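Local coordinates for protein polymerase X (Deinococcus radiodurans, PDB 2W9M) that probably catalyses template-directed DNA synthesis in DNA repair as a family X polymerase, and carries a zinc-binding PHP domain, at residues R123-E126 / A127-G131; A144-I147 / L148-V152; R160-L163 / R164-L167. One frame throughout, in Å; residues are numbered along the deposited sequence.

Contact 1. Residues R123-E126 / A127-G131; sequences RLRE and AAESG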
loop_
_atom_site.group_PDB
_atom_site.type_symbol
_atom_site.label_atom_id
_atom_site.label_comp_id
_atom_site.label_asym_id
_atom_site.label_seq_id
_atom_site.Cartn_x
_atom_site.Cartn_y
_atom_site.Cartn_z
ATOM N N ARG A 123 5.998 1.395 10.512
ATOM C CA ARG A 123 5.260 1.939 11.651
ATOM C C ARG A 123 5.739 1.335 12.980
ATOM O O ARG A 123 5.686 1.991 14.024
ATOM C CB ARG A 123 3.756 1.711 11.455
ATOM C CG ARG A 123 2.890 2.111 12.633
ATOM C CD ARG A 123 2.708 3.616 12.718
ATOM N NE ARG A 123 1.841 3.984 13.834
ATOM C CZ ARG A 123 2.272 4.277 15.059
ATOM N NH1 ARG A 123 3.571 4.254 15.335
ATOM N NH2 ARG A 123 1.402 4.595 16.007
ATOM N N LEU A 124 6.204 0.089 12.933
ATOM C CA LEU A 124 6.800 -0.559 14.094
ATOM C C LEU A 124 8.114 0.134 14.424
ATOM O O LEU A 124 8.425 0.380 15.590
ATOM C CB LEU A 124 7.069 -2.038 13.809
ATOM C CG LEU A 124 6.919 -3.068 14.934
ATOM C CD1 LEU A 124 7.631 -4.361 14.555
ATOM C CD2 LEU A 124 7.432 -2.554 16.264
ATOM N N ARG A 125 8.886 0.449 13.388
ATOM C CA ARG A 125 10.181 1.093 13.573
ATOM C C ARG A 125 10.029 2.474 14.199
ATOM O O ARG A 125 10.844 2.887 15.023
ATOM C CB ARG A 125 10.929 1.207 12.251
ATOM C CG ARG A 125 12.190 2.029 12.363
ATOM C CD ARG A 125 12.604 2.596 11.028
ATOM N NE ARG A 125 13.010 3.986 11.182
ATOM C CZ ARG A 125 12.233 5.019 10.883
ATOM N NH1 ARG A 125 11.020 4.813 10.396
ATOM N NH2 ARG A 125 12.669 6.255 11.059
ATOM N N GLU A 126 8.981 3.185 13.807
ATOM C CA GLU A 126 8.699 4.489 14.390
ATOM C C GLU A 126 8.249 4.353 15.841
ATOM O O GLU A 126 8.627 5.157 16.697
ATOM C CB GLU A 126 7.633 5.219 13.575
ATOM C CG GLU A 126 8.089 5.589 12.175
ATOM C CD GLU A 126 6.936 5.946 11.258
ATOM O OE1 GLU A 126 5.785 5.564 11.566
ATOM O OE2 GLU A 126 7.179 6.607 10.225
ATOM N N ALA A 127 7.443 3.332 16.117
ATOM C CA ALA A 127 6.957 3.097 17.473
ATOM C C ALA A 127 8.117 2.825 18.416
ATOM O O ALA A 127 8.107 3.265 19.563
ATOM C CB ALA A 127 5.974 1.945 17.498
ATOM N N ALA A 128 9.118 2.103 17.924
ATOM C CA ALA A 128 10.316 1.832 18.706
ATOM C C ALA A 128 11.069 3.137 18.954
ATOM O O ALA A 128 11.511 3.416 20.069
ATOM C CB ALA A 128 11.210 0.823 17.985
ATOM N N GLU A 129 11.198 3.930 17.898
ATOM C CA GLU A 129 11.896 5.209 17.935
ATOM C C GLU A 129 11.331 6.140 19.010
ATOM O O GLU A 129 12.078 6.790 19.737
ATOM C CB GLU A 129 11.748 5.887 16.576
ATOM C CG GLU A 129 12.895 6.776 16.162
ATOM C CD GLU A 129 13.869 6.055 15.261
ATOM O OE1 GLU A 129 14.204 4.891 15.565
ATOM O OE2 GLU A 129 14.294 6.649 14.248
ATOM N N SER A 130 10.006 6.193 19.107
ATOM C CA SER A 130 9.333 7.230 19.886
ATOM C C SER A 130 9.014 6.845 21.327
ATOM O O SER A 130 8.527 7.671 22.099
ATOM C CB SER A 130 8.041 7.650 19.188
ATOM O OG SER A 130 7.052 6.642 19.298
ATOM N N GLY A 131 9.277 5.593 21.686
ATOM C CA GLY A 131 8.952 5.105 23.012
ATOM C C GLY A 131 7.547 4.534 23.081
ATOM O O GLY A 131 7.153 3.936 24.082
#

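Contact 2. Residues A144-I147 / L148-V152; sequences AATI and LENVV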
loop_
_atom_site.group_PDB
_atom_site.type_symbol
_atom_site.label_atom_id
_atom_site.label_comp_id
_atom_site.label_asym_id
_atom_site.label_seq_id
_atom_site.Cartn_x
_atom_site.Cartn_y
_atom_site.Cartn_z
ATOM N N ALA A 144 11.732 -3.327 23.248
ATOM C CA ALA A 144 11.515 -2.366 22.170
ATOM C C ALA A 144 12.776 -2.135 21.338
ATOM O O ALA A 144 12.693 -1.774 20.165
ATOM C CB ALA A 144 10.996 -1.043 22.722
ATOM N N ALA A 145 13.940 -2.339 21.946
ATOM C CA ALA A 145 15.205 -2.164 21.240
ATOM C C ALA A 145 15.603 -3.448 20.517
ATOM O O ALA A 145 16.278 -3.409 19.487
ATOM C CB ALA A 145 16.298 -1.728 22.203
ATOM N N THR A 146 15.186 -4.584 21.066
ATOM C CA THR A 146 15.454 -5.874 20.448
ATOM C C THR A 146 14.633 -5.968 19.171
ATOM O O THR A 146 15.126 -6.392 18.126
ATOM C CB THR A 146 15.087 -7.034 21.394
ATOM O OG1 THR A 146 15.951 -7.008 22.538
ATOM C CG2 THR A 146 15.225 -8.375 20.691
ATOM N N ILE A 147 13.377 -5.550 19.264
ATOM C CA ILE A 147 12.492 -5.563 18.115
ATOM C C ILE A 147 12.998 -4.620 17.023
ATOM O O ILE A 147 12.946 -4.949 15.838
ATOM C CB ILE A 147 11.060 -5.199 18.528
ATOM C CG1 ILE A 147 10.459 -6.343 19.350
ATOM C CG2 ILE A 147 10.213 -4.883 17.302
ATOM C CD1 ILE A 147 9.185 -5.981 20.075
ATOM N N LEU A 148 13.499 -3.457 17.423
ATOM C CA LEU A 148 14.050 -2.509 16.464
ATOM C C LEU A 148 15.259 -3.110 15.753
ATOM O O LEU A 148 15.450 -2.911 14.553
ATOM C CB LEU A 148 14.428 -1.190 17.142
ATOM C CG LEU A 148 15.042 -0.142 16.201
ATOM C CD1 LEU A 148 14.121 0.124 15.027
ATOM C CD2 LEU A 148 15.348 1.152 16.931
ATOM N N GLU A 149 16.074 -3.844 16.502
ATOM C CA GLU A 149 17.204 -4.560 15.927
ATOM C C GLU A 149 16.723 -5.563 14.882
ATOM O O GLU A 149 17.272 -5.642 13.785
ATOM C CB GLU A 149 17.982 -5.281 17.027
ATOM C CG GLU A 149 18.579 -6.615 16.598
ATOM C CD GLU A 149 18.767 -7.579 17.766
ATOM O OE1 GLU A 149 19.374 -7.174 18.784
ATOM O OE2 GLU A 149 18.306 -8.741 17.663
ATOM N N ASN A 150 15.686 -6.322 15.227
ATOM C CA ASN A 150 15.166 -7.347 14.331
ATOM C C ASN A 150 14.506 -6.777 13.079
ATOM O O ASN A 150 14.528 -7.407 12.025
ATOM C CB ASN A 150 14.212 -8.284 15.076
ATOM C CG ASN A 150 14.940 -9.204 16.032
ATOM O OD1 ASN A 150 16.055 -9.642 15.754
ATOM N ND2 ASN A 150 14.316 -9.499 17.170
ATOM N N VAL A 151 13.922 -5.586 13.197
ATOM C CA VAL A 151 13.342 -4.907 12.041
ATOM C C VAL A 151 14.451 -4.413 11.120
ATOM O O VAL A 151 14.322 -4.467 9.897
ATOM C CB VAL A 151 12.447 -3.717 12.447
ATOM C CG1 VAL A 151 11.923 -3.014 11.213
ATOM C CG2 VAL A 151 11.295 -4.188 13.322
ATOM N N VAL A 152 15.547 -3.944 11.709
ATOM C CA VAL A 152 16.704 -3.528 10.921
ATOM C C VAL A 152 17.227 -4.668 10.047
ATOM O O VAL A 152 17.719 -4.438 8.947
ATOM C CB VAL A 152 17.847 -3.000 11.805
ATOM C CG1 VAL A 152 19.122 -2.845 10.985
ATOM C CG2 VAL A 152 17.459 -1.677 12.440
#

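Contact 3. Residues R160-L163 / R164-L167; sequences RQSL and RAGL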
loop_
_atom_site.group_PDB
_atom_site.type_symbol
_atom_site.label_atom_id
_atom_site.label_comp_id
_atom_site.label_asym_id
_atom_site.label_seq_id
_atom_site.Cartn_x
_atom_site.Cartn_y
_atom_site.Cartn_z
ATOM N N ARG A 160 15.629 -3.498 -2.357
ATOM C CA ARG A 160 14.987 -2.202 -2.487
ATOM C C ARG A 160 13.971 -2.003 -1.362
ATOM O O ARG A 160 13.387 -2.968 -0.864
ATOM C CB ARG A 160 14.331 -2.072 -3.861
ATOM C CG ARG A 160 15.293 -1.658 -4.970
ATOM C CD ARG A 160 14.565 -1.382 -6.290
ATOM N NE ARG A 160 15.257 -0.372 -7.095
ATOM C CZ ARG A 160 14.810 0.866 -7.294
ATOM N NH1 ARG A 160 13.662 1.252 -6.761
ATOM N NH2 ARG A 160 15.506 1.718 -8.035
ATOM N N GLN A 161 13.780 -0.755 -0.950
ATOM C CA GLN A 161 12.885 -0.433 0.157
ATOM C C GLN A 161 11.512 -0.001 -0.346
ATOM O O GLN A 161 11.369 0.417 -1.491
ATOM C CB GLN A 161 13.489 0.682 1.012
ATOM C CG GLN A 161 14.853 0.344 1.590
ATOM C CD GLN A 161 14.813 -0.894 2.453
ATOM O OE1 GLN A 161 13.800 -1.186 3.089
ATOM N NE2 GLN A 161 15.914 -1.632 2.483
ATOM N N SER A 162 10.502 -0.104 0.513
ATOM C CA SER A 162 9.169 0.369 0.166
ATOM C C SER A 162 9.174 1.888 0.158
ATOM O O SER A 162 9.994 2.511 0.831
ATOM C CB SER A 162 8.119 -0.152 1.156
ATOM O OG SER A 162 8.231 0.474 2.425
ATOM N N LEU A 163 8.266 2.482 -0.608
ATOM C CA LEU A 163 8.153 3.935 -0.656
ATOM C C LEU A 163 7.925 4.505 0.739
ATOM O O LEU A 163 8.378 5.605 1.048
ATOM C CB LEU A 163 7.009 4.356 -1.576
ATOM C CG LEU A 163 6.738 5.859 -1.672
ATOM C CD1 LEU A 163 7.994 6.608 -2.108
ATOM C CD2 LEU A 163 5.582 6.136 -2.625
ATOM N N ARG A 164 7.221 3.750 1.579
ATOM C CA ARG A 164 6.905 4.198 2.933
ATOM C C ARG A 164 8.161 4.374 3.787
ATOM O O ARG A 164 8.368 5.429 4.376
ATOM C CB ARG A 164 5.936 3.224 3.613
ATOM C CG ARG A 164 5.545 3.641 5.020
ATOM C CD ARG A 164 4.806 2.540 5.775
ATOM N NE ARG A 164 3.463 2.299 5.255
ATOM C CZ ARG A 164 3.090 1.181 4.642
ATOM N NH1 ARG A 164 3.961 0.193 4.477
ATOM N NH2 ARG A 164 1.847 1.047 4.198
ATOM N N ALA A 165 8.992 3.337 3.850
ATOM C CA ALA A 165 10.231 3.387 4.626
ATOM C C ALA A 165 11.194 4.456 4.118
ATOM O O ALA A 165 11.737 5.232 4.901
ATOM C CB ALA A 165 10.913 2.023 4.633
ATOM N N GLY A 166 11.408 4.493 2.807
ATOM C CA GLY A 166 12.296 5.477 2.213
ATOM C C GLY A 166 11.849 6.906 2.469
ATOM O O GLY A 166 12.656 7.780 2.778
ATOM N N LEU A 167 10.551 7.146 2.342
ATOM C CA LEU A 167 10.002 8.487 2.523
ATOM C C LEU A 167 10.031 8.903 3.991
ATOM O O LEU A 167 10.370 10.040 4.314
ATOM C CB LEU A 167 8.575 8.554 1.973
ATOM C CG LEU A 167 7.958 9.924 1.682
ATOM C CD1 LEU A 167 8.972 10.840 1.031
ATOM C CD2 LEU A 167 6.731 9.769 0.791
#

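Contact 1. Residues R123-E126 / A127-G131
Arg125 and Glu129 meet one turn apart on helix 121-130, in a helix-hairpin-helix region of the polymerase. Their side chains lie side by side and point the same way. The salt bridge from Arg125 NH2 to Glu129 OE2 is long, 3.6 Å, and the guanidinium and carboxylate planes stand 78° apart. Arg125 also pairs with Glu122, Glu172 and Glu229, and Glu129 OE2 is hydrogen-bonded to Tyr228. Glu172 and Glu229 also come close to the Glu129 carboxylate, and Arg125 probably offsets this crowding of negative charge.

The packed side is that of Leu124 and Ala127, both buried. Leu124 lies on Ile147 and Val151 of helix 141-157, both touch Ile118 and Leu133, and Ala128 meets Leu148. An i to i+4 bond joins Ala128 N to Leu124 O at 3.0 Å.

The looser side is that of Arg123 and Ser130. The Arg123 chain bends at chi2 (77°), which brings NH1 to 4.0 Å from Ala127 CB, and its NH2 forms a salt bridge with Glu132. Gly131 leaves the helix with positive phi. Just before it, the solvent-exposed Ser130 adds a weak side-chain bond to the last turn, from its OG to Glu126 O at 3.4 Å.

Contact 2. Residues A144-I147 / L148-V152
The CG2 methyls of Ile147 and Val151 meet on the buried side of helix 141-157, in a helix-hairpin-helix region. Ile147 turns its CG2 branch anti to the backbone N, with CG1 beside that N (chi1 -70°). CG2 lies on the carbonyl side and comes within 4.2 Å of Val151 CG2. The same valine methyl sits 3.1 Å from Ile147 O. Both side chains reach Leu124 of helix 121-130, and Ile147 also touches Leu105 and Phe139.

Leu148 keeps its CB 3.5 Å from Ala144 O, but its branched end leads away to Arg125 and Ala128.

The neighbouring strip of the helix is polar. Thr146 and Asn150 run side by side. The Thr146 methyl leans outward and toward the next turn, and CG2 lies 3.8 Å from Asn150 ND2. Its OG1 lies beside its own backbone N (chi1 -66°) and bonds back to Lys142 O. The Asn150 amide carbon CG is 3.5 Å from Thr146 O. Asn150 OD1 has a weak hydrogen bond with Arg103. Glu149 extends past CG on the exposed side.

Only backbone hydrogen bonds join the two segments, and that to Ala144 O is weak. The polar ends of Thr146 and Asn150 turn to outside partners, and the apolar side chains pack on helix 121-130.

Contact 3. Residues R160-L163 / R164-L167
Ser162 is the N-cap of helix 163-176, and its OG accepts the N-H of Ala165. The bond is long at 3.3 Å but nearly straight, with an N-H...O angle of 174°. Ser162 CB lies 4.0 Å from Arg164 N. The next atom, OG, stands between the backbone N and the carbonyl carbon (chi1 71°), which swings it over the first turn. There it meets Ala165 N, and it also touches the CB atoms of Arg164 and Ala165, both at 3.8 Å. The hydroxyl thus satisfies an amide that has no earlier helical carbonyl to bind.

The backbone of Ser162 serves the same turn. Its O accepts from Gly166 N at 3.1 Å, with the N-H nearly in line with the carbonyl.

One residue on, Leu167 N binds Leu163 O. Leu167 CB rests 3.1 Å from that oxygen, and the two leucine side chains approach loosely, CD1 of Leu163 to CD2 of Leu167 at 4.5 Å.

Arg164 leads away, bends at chi3 (-70°) and forms a salt bridge with Asp525. This joins the helix to the C-terminal zinc-binding part, with the Arg164 side chain about 9 Å from those of zinc ligands Asp516 and His518. The backbone of Gln161 bonds to Val195 of the antiparallel strand 194-203. Leu163, Arg164 and Leu167 lie against helix 526-535, and Arg164 and Ala165 touch Glu122 of helix 121-130.

Overall arrangement
Contacts 1 and 2 lie on successive helices and pack against each other. Leu124 CD2 meets Ile147 CG2 at 3.8 Å, and Arg125 CG meets Leu148 CD1 at the same distance. Each offers mostly apolar atoms to the other helix, the stem of Arg125 included, and carries polar side chains beside them. Charge dominates the polar side of contact 1, while contact 2 has the hydroxyl of Thr146, the amide of Asn150 and one exposed carboxylate, Glu149, with no salt bridge across its segments. Contact 3, a strand-to-helix junction, touches neither: its nearest atoms are about 5 Å from contact 1. It is the most buried of the three and the nearest to the chain centre.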